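Proximal thread matrix protein 1 (Mytilus galloprovincialis, PDB 4CN9) probably binds collagen in the proximal byssal thread of the mussel and carries zinc, one ion sitting in a metal-ion-dependent adhesion site. Local coordinates at residues K82-S87 with L236-A241; F297-F302 with G323-V328; E406-A411 with E415-T420; D55-F60 with K147-N152; V169-D174 with T209-I214. All blocks are in the same frame, centred on the assembly; numbering follows the deposited sequence.

Interactions 1, 4 and 5 belong to the first von Willebrand factor type A domain, interactions 2 and 3 to the second. Strands 54-61 and 166-173 are sheet neighbours, so interactions 4 and 5 join: Leu59 N lies 2.9 Å from Ile170 O (probable hydrogen bond), and the interaction centres are 13 Å apart. Interaction 1, on the sheet's other face, reaches interaction 5 where Val237 CG1 meets Ile170 CD1 at 4.0 Å. Interaction 5 ends at the adhesion-site zinc through Asp174, whereas the Ile238 side chain of interaction 1 is about 9 Å from a zinc, probably that of Glu49, Asp51 and His446. Across the domain boundary, nearest atoms of interactions 3 and 5 are about 5 Å apart.

Interaction 1 (K82-S87 with L236-A241)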
# COMPACT_ATOMS: atom_id res chain seq x y z
N LYS A 82 -5.07 20.51 -12.36
CA LYS A 82 -4.13 21.34 -13.09
C LYS A 82 -2.80 21.46 -12.36
O LYS A 82 -1.74 21.43 -12.98
CB LYS A 82 -4.71 22.74 -13.29
CG LYS A 82 -5.83 22.79 -14.28
CD LYS A 82 -6.31 24.22 -14.47
CE LYS A 82 -7.56 24.25 -15.33
NZ LYS A 82 -8.21 25.58 -15.34
N GLU A 83 -2.86 21.60 -11.04
CA GLU A 83 -1.65 21.71 -10.24
C GLU A 83 -0.83 20.41 -10.28
O GLU A 83 0.40 20.44 -10.31
CB GLU A 83 -2.01 22.10 -8.81
CG GLU A 83 -2.54 23.54 -8.75
CD GLU A 83 -3.28 23.85 -7.47
OE1 GLU A 83 -3.18 23.06 -6.51
OE2 GLU A 83 -3.96 24.89 -7.42
N LEU A 84 -1.52 19.27 -10.30
CA LEU A 84 -0.87 17.97 -10.49
C LEU A 84 -0.10 17.93 -11.80
O LEU A 84 1.06 17.53 -11.84
CB LEU A 84 -1.90 16.84 -10.49
CG LEU A 84 -2.66 16.66 -9.18
CD1 LEU A 84 -3.78 15.64 -9.33
CD2 LEU A 84 -1.68 16.24 -8.08
N VAL A 85 -0.77 18.30 -12.88
CA VAL A 85 -0.14 18.33 -14.19
C VAL A 85 1.16 19.12 -14.16
O VAL A 85 2.19 18.69 -14.69
CB VAL A 85 -1.08 18.94 -15.23
CG1 VAL A 85 -0.32 19.21 -16.54
CG2 VAL A 85 -2.28 18.03 -15.47
N ASP A 86 1.13 20.28 -13.51
CA ASP A 86 2.29 21.18 -13.45
C ASP A 86 3.35 20.70 -12.48
O ASP A 86 4.40 21.33 -12.36
CB ASP A 86 1.84 22.60 -13.09
CG ASP A 86 1.31 23.38 -14.29
OD1 ASP A 86 1.52 22.92 -15.44
OD2 ASP A 86 0.68 24.44 -14.10
N SER A 87 3.09 19.59 -11.80
CA SER A 87 4.05 18.99 -10.86
C SER A 87 4.93 17.91 -11.50
O SER A 87 5.93 17.47 -10.91
CB SER A 87 3.29 18.39 -9.67
OG SER A 87 2.46 19.37 -9.06
N LEU A 236 1.65 16.04 -0.64
CA LEU A 236 1.47 14.64 -0.25
C LEU A 236 1.17 13.74 -1.45
O LEU A 236 1.68 12.62 -1.54
CB LEU A 236 0.34 14.54 0.77
CG LEU A 236 0.62 15.16 2.14
CD1 LEU A 236 -0.63 15.18 3.01
CD2 LEU A 236 1.73 14.41 2.84
N VAL A 237 0.33 14.21 -2.37
CA VAL A 237 -0.03 13.42 -3.52
C VAL A 237 1.17 13.23 -4.43
O VAL A 237 1.41 12.14 -4.92
CB VAL A 237 -1.21 14.04 -4.30
CG1 VAL A 237 -1.43 13.33 -5.62
CG2 VAL A 237 -2.47 14.00 -3.46
N ILE A 238 1.93 14.29 -4.65
CA ILE A 238 3.11 14.21 -5.49
C ILE A 238 4.16 13.29 -4.86
O ILE A 238 4.83 12.55 -5.56
CB ILE A 238 3.73 15.60 -5.74
CG1 ILE A 238 2.71 16.52 -6.43
CG2 ILE A 238 5.01 15.47 -6.55
CD1 ILE A 238 2.08 15.94 -7.69
N ASP A 239 4.30 13.37 -3.54
CA ASP A 239 5.25 12.52 -2.82
C ASP A 239 4.92 11.05 -3.01
O ASP A 239 5.82 10.24 -3.23
CB ASP A 239 5.25 12.84 -1.32
CG ASP A 239 5.94 14.16 -1.00
OD1 ASP A 239 6.65 14.68 -1.88
OD2 ASP A 239 5.76 14.66 0.13
N LEU A 240 3.63 10.71 -2.92
CA LEU A 240 3.19 9.33 -3.14
C LEU A 240 3.28 8.92 -4.60
O LEU A 240 3.63 7.77 -4.91
CB LEU A 240 1.76 9.14 -2.64
CG LEU A 240 1.50 9.32 -1.14
CD1 LEU A 240 0.03 9.59 -0.87
CD2 LEU A 240 1.96 8.07 -0.39
N ALA A 241 2.97 9.84 -5.51
CA ALA A 241 3.04 9.53 -6.94
C ALA A 241 4.47 9.29 -7.36
O ALA A 241 4.74 8.52 -8.28
CB ALA A 241 2.46 10.67 -7.77
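Two helices on the same face of the first von Willebrand factor type A sheet meet here, the C-terminal turn of helix 73-85 and the end of helix 234-241. Ile238 CG1 stands beside its backbone N, and a folded second torsion (chi2 -52°) swings CD1 against Ser87, where CD1 comes within 3.4 Å of Ser87 CB, closer than usual for two carbons. The same methyl group lies 3.8 Å from Leu84 CD2, the two side chains running past each other in opposite senses, while Val237 CG1 meets Leu84 CD2 at 3.8 Å from a perpendicular direction. Ser87 keeps its hydroxyl for its own helix end: OG donates to Glu83 O at 2.6 Å, tilted 30° out of the carbonyl plane. An alanine here takes away the donor to Glu83 O and would probably leave the turn after the helix less firmly tied. Ser87 also pairs through its backbone with Cys50, whose disulfide to Cys242 lies next to zinc ligands Glu49 and Asp51. Packing of the last helix of the domain against a helix that follows strand 54-61 is typical of the von Willebrand factor type A fold.

Interaction 2 (F297-F302 with G323-V328); sequences FAVVTF and GAIDKV
Thr301 holds OG1 in the slot between its backbone N and carbonyl carbon (chi1 58°), which leaves CG2 opposite the carbonyl carbon and aimed at Val328. Val328 CG1 stands opposite its own backbone N (chi1 172°), and the two methyl groups meet end-on, with Thr301 CG2 3.8 Å from Val328 CG1. Two residues earlier on the strand, Val299 CG2 touches Ile325 CG1 at 4.1 Å, these side chains crossing nearly at right angles. The contact lays helix 318-327 and its exit turn against strand 295-302, part of the doubly wound sheet of the second von Willebrand factor type A domain. All four residues are buried, and the pairs meet through carbon atoms. The threonine hydroxyl is satisfied by the neighbouring strand 306-310, OG1 bonding to Gln309 NE2. Val299 also packs on Phe310 of that strand and on Phe259 of strand 253-260. Val328 O accepts a hydrogen bond from Lys277 NZ.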
# COMPACT_ATOMS: atom_id res chain seq x y z
N PHE A 297 18.12 -8.78 9.72
CA PHE A 297 16.93 -9.42 10.26
C PHE A 297 16.87 -9.30 11.79
O PHE A 297 17.89 -9.21 12.45
CB PHE A 297 16.93 -10.91 9.89
CG PHE A 297 16.52 -11.17 8.47
CD1 PHE A 297 15.19 -11.26 8.12
CD2 PHE A 297 17.47 -11.32 7.48
CE1 PHE A 297 14.81 -11.51 6.81
CE2 PHE A 297 17.10 -11.57 6.17
CZ PHE A 297 15.77 -11.65 5.83
N ALA A 298 15.66 -9.30 12.33
CA ALA A 298 15.45 -9.31 13.78
C ALA A 298 14.25 -10.23 14.07
O ALA A 298 13.42 -10.46 13.19
CB ALA A 298 15.17 -7.90 14.28
N VAL A 299 14.19 -10.75 15.28
CA VAL A 299 13.04 -11.54 15.73
C VAL A 299 12.48 -11.02 17.06
O VAL A 299 13.22 -10.81 18.04
CB VAL A 299 13.40 -13.03 15.88
CG1 VAL A 299 12.35 -13.76 16.73
CG2 VAL A 299 13.56 -13.68 14.52
N VAL A 300 11.16 -10.83 17.06
CA VAL A 300 10.38 -10.56 18.27
C VAL A 300 9.34 -11.66 18.36
O VAL A 300 8.73 -12.01 17.36
CB VAL A 300 9.65 -9.20 18.18
CG1 VAL A 300 8.73 -8.97 19.37
CG2 VAL A 300 10.66 -8.07 18.08
N THR A 301 9.16 -12.24 19.54
CA THR A 301 8.09 -13.19 19.73
C THR A 301 7.09 -12.66 20.75
O THR A 301 7.41 -11.79 21.57
CB THR A 301 8.62 -14.56 20.19
OG1 THR A 301 9.37 -14.41 21.39
CG2 THR A 301 9.51 -15.17 19.14
N PHE A 302 5.87 -13.19 20.68
CA PHE A 302 4.82 -12.80 21.62
C PHE A 302 4.01 -13.99 22.11
O PHE A 302 3.78 -14.95 21.38
CB PHE A 302 3.91 -11.71 21.05
CG PHE A 302 3.28 -12.05 19.73
CD1 PHE A 302 2.06 -12.71 19.69
CD2 PHE A 302 3.88 -11.68 18.54
CE1 PHE A 302 1.46 -13.02 18.48
CE2 PHE A 302 3.30 -11.99 17.32
CZ PHE A 302 2.09 -12.66 17.29
N GLY A 323 20.10 -20.17 12.40
CA GLY A 323 20.33 -20.90 13.63
C GLY A 323 19.74 -20.16 14.83
O GLY A 323 19.29 -20.79 15.78
N ALA A 324 19.75 -18.83 14.79
CA ALA A 324 19.15 -18.06 15.89
C ALA A 324 17.63 -18.25 15.91
O ALA A 324 17.02 -18.39 16.98
CB ALA A 324 19.52 -16.59 15.77
N ILE A 325 17.02 -18.26 14.73
CA ILE A 325 15.58 -18.50 14.63
C ILE A 325 15.23 -19.86 15.24
O ILE A 325 14.25 -19.99 15.99
CB ILE A 325 15.12 -18.44 13.15
CG1 ILE A 325 15.08 -16.97 12.70
CG2 ILE A 325 13.76 -19.08 12.98
CD1 ILE A 325 15.02 -16.79 11.22
N ASP A 326 16.06 -20.85 14.96
CA ASP A 326 15.80 -22.22 15.40
C ASP A 326 15.92 -22.43 16.91
O ASP A 326 15.28 -23.33 17.46
CB ASP A 326 16.72 -23.18 14.67
CG ASP A 326 16.08 -23.76 13.42
OD1 ASP A 326 14.84 -23.73 13.33
OD2 ASP A 326 16.81 -24.23 12.54
N LYS A 327 16.73 -21.61 17.56
CA LYS A 327 16.91 -21.68 19.01
C LYS A 327 15.76 -21.09 19.81
O LYS A 327 15.66 -21.30 21.02
CB LYS A 327 18.21 -20.97 19.40
CG LYS A 327 19.47 -21.78 19.16
CD LYS A 327 20.72 -21.07 19.70
CE LYS A 327 21.92 -21.32 18.81
NZ LYS A 327 23.12 -20.52 19.20
N VAL A 328 14.87 -20.35 19.16
CA VAL A 328 13.79 -19.68 19.88
C VAL A 328 12.80 -20.70 20.45
O VAL A 328 12.31 -21.57 19.74
CB VAL A 328 13.07 -18.66 18.97
CG1 VAL A 328 11.82 -18.09 19.65
CG2 VAL A 328 14.03 -17.54 18.63

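Interaction 3 (E406-A411 with E415-T420)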
# COMPACT_ATOMS: atom_id res chain seq x y z
N GLU A 406 -8.16 -8.33 12.68
CA GLU A 406 -6.93 -7.85 13.30
C GLU A 406 -5.76 -7.86 12.31
O GLU A 406 -4.94 -6.93 12.29
CB GLU A 406 -6.61 -8.68 14.55
CG GLU A 406 -7.70 -8.55 15.62
CD GLU A 406 -7.40 -9.26 16.94
OE1 GLU A 406 -6.57 -10.20 16.99
OE2 GLU A 406 -8.03 -8.87 17.95
N LEU A 407 -5.69 -8.90 11.48
CA LEU A 407 -4.69 -8.95 10.42
C LEU A 407 -4.86 -7.74 9.51
O LEU A 407 -3.90 -7.05 9.17
CB LEU A 407 -4.80 -10.23 9.61
CG LEU A 407 -4.64 -11.56 10.35
CD1 LEU A 407 -4.77 -12.68 9.35
CD2 LEU A 407 -3.33 -11.62 11.12
N ILE A 408 -6.11 -7.46 9.16
CA ILE A 408 -6.42 -6.35 8.26
C ILE A 408 -6.06 -5.02 8.92
O ILE A 408 -5.51 -4.13 8.28
CB ILE A 408 -7.90 -6.37 7.82
CG1 ILE A 408 -8.17 -7.52 6.84
CG2 ILE A 408 -8.28 -5.04 7.15
CD1 ILE A 408 -9.67 -7.83 6.63
N ASN A 409 -6.33 -4.89 10.22
CA ASN A 409 -5.97 -3.67 10.93
C ASN A 409 -4.47 -3.38 10.94
O ASN A 409 -4.07 -2.23 10.85
CB ASN A 409 -6.46 -3.68 12.38
CG ASN A 409 -7.97 -3.59 12.49
OD1 ASN A 409 -8.66 -3.31 11.51
ND2 ASN A 409 -8.48 -3.83 13.69
N ILE A 410 -3.65 -4.41 11.10
CA ILE A 410 -2.23 -4.16 11.26
C ILE A 410 -1.48 -4.07 9.95
O ILE A 410 -0.47 -3.39 9.89
CB ILE A 410 -1.52 -5.19 12.17
CG1 ILE A 410 -1.37 -6.53 11.49
CG2 ILE A 410 -2.24 -5.34 13.52
CD1 ILE A 410 -0.40 -7.46 12.22
N ALA A 411 -1.93 -4.76 8.91
CA ALA A 411 -1.20 -4.79 7.65
C ALA A 411 -1.25 -3.44 6.94
O ALA A 411 -2.16 -2.64 7.17
CB ALA A 411 -1.74 -5.86 6.74
N GLU A 415 -4.12 -6.49 0.75
CA GLU A 415 -3.36 -7.33 -0.16
C GLU A 415 -2.17 -8.00 0.51
O GLU A 415 -1.62 -8.99 -0.01
CB GLU A 415 -2.89 -6.52 -1.37
CG GLU A 415 -4.03 -5.96 -2.20
CD GLU A 415 -4.74 -7.04 -2.98
OE1 GLU A 415 -4.13 -8.10 -3.21
OE2 GLU A 415 -5.92 -6.85 -3.35
N TYR A 416 -1.76 -7.48 1.67
CA TYR A 416 -0.59 -7.98 2.39
C TYR A 416 -1.02 -8.84 3.58
O TYR A 416 -0.22 -9.08 4.50
CB TYR A 416 0.30 -6.85 2.91
CG TYR A 416 0.76 -5.82 1.89
CD1 TYR A 416 0.54 -5.98 0.52
CD2 TYR A 416 1.40 -4.66 2.31
CE1 TYR A 416 0.96 -5.01 -0.40
CE2 TYR A 416 1.82 -3.70 1.40
CZ TYR A 416 1.60 -3.87 0.06
OH TYR A 416 2.01 -2.88 -0.81
N VAL A 417 -2.27 -9.29 3.54
CA VAL A 417 -2.85 -10.20 4.52
C VAL A 417 -2.98 -11.62 3.94
O VAL A 417 -3.52 -11.81 2.85
CB VAL A 417 -4.28 -9.73 4.93
CG1 VAL A 417 -5.01 -10.81 5.74
CG2 VAL A 417 -4.22 -8.44 5.69
N PHE A 418 -2.50 -12.61 4.68
CA PHE A 418 -2.49 -13.98 4.23
C PHE A 418 -3.04 -14.87 5.32
O PHE A 418 -2.79 -14.64 6.51
CB PHE A 418 -1.07 -14.43 3.89
CG PHE A 418 -0.43 -13.64 2.80
CD1 PHE A 418 0.26 -12.47 3.09
CD2 PHE A 418 -0.52 -14.06 1.48
CE1 PHE A 418 0.85 -11.73 2.08
CE2 PHE A 418 0.06 -13.33 0.47
CZ PHE A 418 0.75 -12.17 0.76
N THR A 419 -3.81 -15.89 4.92
CA THR A 419 -4.37 -16.86 5.86
C THR A 419 -4.19 -18.28 5.29
O THR A 419 -4.25 -18.49 4.08
CB THR A 419 -5.88 -16.62 6.16
OG1 THR A 419 -6.66 -16.78 4.97
CG2 THR A 419 -6.14 -15.22 6.71
N THR A 420 -3.91 -19.24 6.17
CA THR A 420 -3.82 -20.64 5.77
C THR A 420 -4.45 -21.48 6.87
O THR A 420 -4.44 -21.10 8.03
CB THR A 420 -2.34 -21.13 5.50
OG1 THR A 420 -1.56 -21.12 6.71
CG2 THR A 420 -1.64 -20.25 4.48
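Val417 faces helix 404-410 with both methyl groups, each turned to a different part of the helix. CG1, anti to the backbone N (chi1 169°), lies 3.9 Å from Leu407 CB. CG2 points toward the helix end, 3.7 Å from Ala411 CB and 3.8 Å from Leu407 O, with Ile408 CG1 flanking it at 4.2 Å. Leu407 in turn extends its chain along the strand, so that its CD1 passes Thr419 CG2 at 3.9 Å on a slanting course. Ala411, the first residue to leave the helix, comes back toward the strand and also brings its CB to 4.5 Å from Tyr416 CB. Cutting Val417 back to an alanine takes its methyl groups away from Leu407 CB and Ala411 CB and is likely to open a gap between strand and helix. Lys218, from the first von Willebrand factor type A domain, donates to Ile408 O and Ala411 O, which puts the contact at the boundary between the domains. With the axes of segments 406-410 and 417-420 approaching to 8.7 Å at 155°, nearly antiparallel, this is the second half of the beta-alpha-beta crossover that adds strand 417-420 as an outermost strand of the sheet in the von Willebrand factor type A fold.

Interaction 4 (D55-F60 with K147-N152)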
# COMPACT_ATOMS: atom_id res chain seq x y z
N ASP A 55 2.57 7.43 -16.89
CA ASP A 55 1.25 7.62 -17.46
C ASP A 55 0.29 7.78 -16.26
O ASP A 55 0.16 6.88 -15.43
CB ASP A 55 0.85 6.44 -18.36
CG ASP A 55 1.61 6.41 -19.69
OD1 ASP A 55 1.96 7.49 -20.23
OD2 ASP A 55 1.85 5.29 -20.22
N ILE A 56 -0.30 8.97 -16.13
CA ILE A 56 -1.12 9.30 -14.98
C ILE A 56 -2.59 9.44 -15.39
O ILE A 56 -2.92 10.18 -16.31
CB ILE A 56 -0.65 10.61 -14.32
CG1 ILE A 56 0.83 10.50 -13.92
CG2 ILE A 56 -1.49 10.92 -13.11
CD1 ILE A 56 1.60 11.80 -14.09
N ILE A 57 -3.46 8.69 -14.72
CA ILE A 57 -4.89 8.79 -14.90
C ILE A 57 -5.52 9.33 -13.64
O ILE A 57 -5.33 8.79 -12.56
CB ILE A 57 -5.51 7.42 -15.21
CG1 ILE A 57 -4.88 6.84 -16.48
CG2 ILE A 57 -7.03 7.54 -15.35
CD1 ILE A 57 -5.22 7.60 -17.76
N VAL A 58 -6.26 10.43 -13.77
CA VAL A 58 -7.11 10.90 -12.69
C VAL A 58 -8.54 10.43 -12.88
O VAL A 58 -9.13 10.62 -13.93
CB VAL A 58 -7.09 12.45 -12.59
CG1 VAL A 58 -8.07 12.93 -11.52
CG2 VAL A 58 -5.68 12.93 -12.29
N LEU A 59 -9.08 9.78 -11.85
CA LEU A 59 -10.46 9.31 -11.78
C LEU A 59 -11.24 10.32 -10.95
O LEU A 59 -11.03 10.45 -9.74
CB LEU A 59 -10.46 7.91 -11.15
CG LEU A 59 -11.56 6.88 -11.41
CD1 LEU A 59 -12.08 6.86 -12.84
CD2 LEU A 59 -10.98 5.52 -11.04
N PHE A 60 -12.11 11.05 -11.63
CA PHE A 60 -12.69 12.30 -11.18
C PHE A 60 -14.19 12.06 -10.93
O PHE A 60 -14.93 11.84 -11.87
CB PHE A 60 -12.46 13.30 -12.33
CG PHE A 60 -12.88 14.72 -12.05
CD1 PHE A 60 -14.22 15.09 -12.00
CD2 PHE A 60 -11.91 15.71 -11.91
CE1 PHE A 60 -14.58 16.41 -11.77
CE2 PHE A 60 -12.26 17.03 -11.68
CZ PHE A 60 -13.58 17.39 -11.62
N LYS A 147 -12.42 -0.37 -13.23
CA LYS A 147 -12.49 -1.34 -14.32
C LYS A 147 -12.22 -0.64 -15.65
O LYS A 147 -11.42 -1.10 -16.47
CB LYS A 147 -13.87 -1.98 -14.34
CG LYS A 147 -14.09 -3.02 -15.43
CD LYS A 147 -15.54 -3.52 -15.39
CE LYS A 147 -15.95 -4.18 -16.69
NZ LYS A 147 -15.27 -5.48 -16.86
N HIS A 148 -12.91 0.47 -15.87
CA HIS A 148 -12.71 1.25 -17.10
C HIS A 148 -11.23 1.67 -17.26
O HIS A 148 -10.66 1.61 -18.37
CB HIS A 148 -13.63 2.47 -17.06
CG HIS A 148 -13.55 3.32 -18.29
ND1 HIS A 148 -14.40 3.17 -19.36
CD2 HIS A 148 -12.71 4.34 -18.62
CE1 HIS A 148 -14.11 4.07 -20.29
NE2 HIS A 148 -13.09 4.79 -19.86
N VAL A 149 -10.61 2.08 -16.17
CA VAL A 149 -9.21 2.49 -16.19
C VAL A 149 -8.29 1.31 -16.57
O VAL A 149 -7.41 1.44 -17.41
CB VAL A 149 -8.79 3.14 -14.85
CG1 VAL A 149 -7.28 3.26 -14.76
CG2 VAL A 149 -9.46 4.51 -14.69
N ARG A 150 -8.53 0.16 -15.96
CA ARG A 150 -7.74 -1.03 -16.30
C ARG A 150 -7.92 -1.46 -17.77
O ARG A 150 -6.95 -1.75 -18.46
CB ARG A 150 -8.11 -2.19 -15.38
CG ARG A 150 -7.34 -3.47 -15.69
CD ARG A 150 -7.71 -4.59 -14.73
NE ARG A 150 -9.15 -4.77 -14.57
CZ ARG A 150 -9.93 -5.53 -15.34
NH1 ARG A 150 -9.42 -6.20 -16.37
NH2 ARG A 150 -11.23 -5.62 -15.09
N GLU A 151 -9.16 -1.48 -18.25
CA GLU A 151 -9.47 -2.02 -19.56
C GLU A 151 -9.24 -1.03 -20.72
O GLU A 151 -8.91 -1.44 -21.83
CB GLU A 151 -10.93 -2.53 -19.59
CG GLU A 151 -11.19 -3.71 -18.65
CD GLU A 151 -12.63 -4.25 -18.69
OE1 GLU A 151 -13.54 -3.56 -19.19
OE2 GLU A 151 -12.85 -5.38 -18.21
N ASN A 152 -9.41 0.26 -20.47
CA ASN A 152 -9.32 1.26 -21.53
C ASN A 152 -8.19 2.26 -21.37
O ASN A 152 -7.41 2.49 -22.30
CB ASN A 152 -10.64 2.05 -21.65
CG ASN A 152 -11.80 1.19 -22.12
OD1 ASN A 152 -11.86 -0.01 -21.85
ND2 ASN A 152 -12.73 1.81 -22.84
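Glu151 OE2 is gripped by two basic side chains four and one residues back along helix 142-153: Lys147 NZ donates to it at 2.8 Å, coming from above the carboxylate plane (35° out of it), and Arg150 NH2 makes a longer salt bridge at 3.5 Å. This helix packs on the sheet of the first von Willebrand factor type A domain, and the charged network lies on its side away from the strand. Arg150 NH2 also pairs with Glu186 OE1, which links the network to helix 183-192. Glu151 CG rests over the guanidinium plane of Arg150, displaced from its centre. The face turned to the sheet is apolar and centres on Val149. With Val149 CG1 anti to the backbone N (chi1 167°), CG2 is left opposite the carbonyl carbon and fits against strand 55-60 between two residues that point the same way. Ile57 offers its CG2, and the side chains run alongside in opposite senses, the methyl groups Ile57 CG2 and Val149 CG2 being 3.9 Å apart. Strand 54-61 runs on to Asp61, which belongs to the adhesion site but does not bind the zinc in this model; Leu59, whose side chain is about 13 Å from that ion, takes part here purely by packing. It crosses Val149 on a slant and presents both branches, Leu59 CD1 lying 4.0 Å and Leu59 CD2 4.1 Å from Val149 CG2.

Interaction 5 (V169-D174 with T209-I214). With ZN (zinc ion), chain C.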
# COMPACT_ATOMS: atom_id res chain seq x y z
N VAL A 169 -2.72 5.97 -10.86
CA VAL A 169 -4.12 6.38 -10.81
C VAL A 169 -4.36 7.18 -9.54
O VAL A 169 -4.02 6.74 -8.43
CB VAL A 169 -5.08 5.16 -10.81
CG1 VAL A 169 -6.52 5.59 -10.61
CG2 VAL A 169 -4.93 4.39 -12.08
N ILE A 170 -4.91 8.38 -9.71
CA ILE A 170 -5.30 9.23 -8.60
C ILE A 170 -6.82 9.36 -8.60
O ILE A 170 -7.41 9.96 -9.50
CB ILE A 170 -4.61 10.61 -8.69
CG1 ILE A 170 -3.09 10.43 -8.54
CG2 ILE A 170 -5.13 11.54 -7.60
CD1 ILE A 170 -2.25 11.54 -9.13
N LEU A 171 -7.44 8.75 -7.60
CA LEU A 171 -8.89 8.74 -7.44
C LEU A 171 -9.32 9.86 -6.49
O LEU A 171 -8.75 10.02 -5.41
CB LEU A 171 -9.34 7.38 -6.89
CG LEU A 171 -10.75 7.23 -6.31
CD1 LEU A 171 -11.77 7.30 -7.40
CD2 LEU A 171 -10.87 5.90 -5.58
N MET A 172 -10.32 10.63 -6.91
CA MET A 172 -10.89 11.70 -6.10
C MET A 172 -12.39 11.46 -5.96
O MET A 172 -13.10 11.41 -6.96
CB MET A 172 -10.67 13.06 -6.78
CG MET A 172 -9.21 13.38 -7.06
SD MET A 172 -9.04 14.88 -8.10
CE MET A 172 -9.76 16.07 -7.00
N THR A 173 -12.88 11.32 -4.73
CA THR A 173 -14.31 11.08 -4.53
C THR A 173 -14.88 11.74 -3.28
O THR A 173 -14.17 11.96 -2.30
CB THR A 173 -14.60 9.57 -4.51
OG1 THR A 173 -16.01 9.33 -4.44
CG2 THR A 173 -13.91 8.92 -3.34
N ASP A 174 -16.17 12.08 -3.33
CA ASP A 174 -16.86 12.59 -2.15
C ASP A 174 -17.92 11.61 -1.68
O ASP A 174 -18.82 11.98 -0.91
CB ASP A 174 -17.48 13.96 -2.44
CG ASP A 174 -18.84 13.88 -3.14
OD1 ASP A 174 -19.09 12.92 -3.93
OD2 ASP A 174 -19.66 14.79 -2.89
N THR A 209 -12.21 3.16 5.06
CA THR A 209 -11.72 1.79 4.94
C THR A 209 -11.88 1.27 3.52
O THR A 209 -11.09 0.45 3.07
CB THR A 209 -12.43 0.85 5.92
OG1 THR A 209 -13.84 1.08 5.87
CG2 THR A 209 -11.92 1.12 7.34
N GLU A 210 -12.90 1.74 2.80
CA GLU A 210 -13.08 1.37 1.40
C GLU A 210 -11.96 1.96 0.55
O GLU A 210 -11.39 1.28 -0.31
CB GLU A 210 -14.45 1.86 0.88
CG GLU A 210 -14.59 1.90 -0.64
CD GLU A 210 -16.01 2.21 -1.09
OE1 GLU A 210 -16.82 1.26 -1.17
OE2 GLU A 210 -16.32 3.41 -1.35
N LEU A 211 -11.62 3.22 0.79
CA LEU A 211 -10.51 3.83 0.07
C LEU A 211 -9.20 3.12 0.42
O LEU A 211 -8.33 2.92 -0.44
CB LEU A 211 -10.43 5.32 0.38
CG LEU A 211 -11.63 6.16 -0.09
CD1 LEU A 211 -11.32 7.66 0.04
CD2 LEU A 211 -12.07 5.81 -1.52
N GLU A 212 -9.05 2.74 1.68
CA GLU A 212 -7.86 2.02 2.13
C GLU A 212 -7.68 0.66 1.44
O GLU A 212 -6.55 0.21 1.24
CB GLU A 212 -7.87 1.83 3.65
CG GLU A 212 -7.43 3.05 4.40
CD GLU A 212 -7.62 2.92 5.91
OE1 GLU A 212 -8.35 2.01 6.35
OE2 GLU A 212 -7.03 3.75 6.64
N GLN A 213 -8.78 0.02 1.08
CA GLN A 213 -8.72 -1.25 0.37
C GLN A 213 -8.33 -1.03 -1.09
O GLN A 213 -7.64 -1.86 -1.68
CB GLN A 213 -10.08 -1.96 0.40
CG GLN A 213 -10.62 -2.34 1.76
CD GLN A 213 -11.90 -3.16 1.66
OE1 GLN A 213 -12.97 -2.64 1.31
NE2 GLN A 213 -11.80 -4.46 1.95
N ILE A 214 -8.78 0.08 -1.66
CA ILE A 214 -8.53 0.43 -3.07
C ILE A 214 -7.10 0.88 -3.35
O ILE A 214 -6.48 0.45 -4.31
CB ILE A 214 -9.51 1.55 -3.53
CG1 ILE A 214 -10.93 0.98 -3.61
CG2 ILE A 214 -9.12 2.12 -4.87
CD1 ILE A 214 -12.02 2.03 -3.66
ZN ZN C . -20.99 12.15 -4.44
O HOH W 1 -21.33 11.67 -2.41
O HOH W 2 -19.85 10.45 -4.84
O HOH W 3 -22.82 11.21 -4.74
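Leu171 and Thr173 point from strand 166-173 into helix 208-214, and this buried packing contrasts with the watery metal end of the same strand. In the first von Willebrand factor type A domain that end belongs to the metal-ion-dependent adhesion site (MIDAS). On the packed side Leu171 CD2 touches Leu211 CD2 and Ile214 CG2, each at 4.2 Å. Thr173 CG2 lies 4.0 Å from Leu211 CD2, the two side chains passing at a slant, while its OG1, anti to the backbone N (chi1 -174°), bonds to Asp61 OD2 instead. Asp61 OD2 also takes the Asp174 backbone N, which probably steadies the end of the strand beside the metal site. One residue on, Asp174 makes no contact with the helix. Its OD1 binds the zinc ion at 2.1 Å, alongside Ser63 OG and Ser65 OG, and three waters fill the remaining positions of a six-ligand shell. Water 1, besides binding zinc, donates to Asp174 O at 2.9 Å.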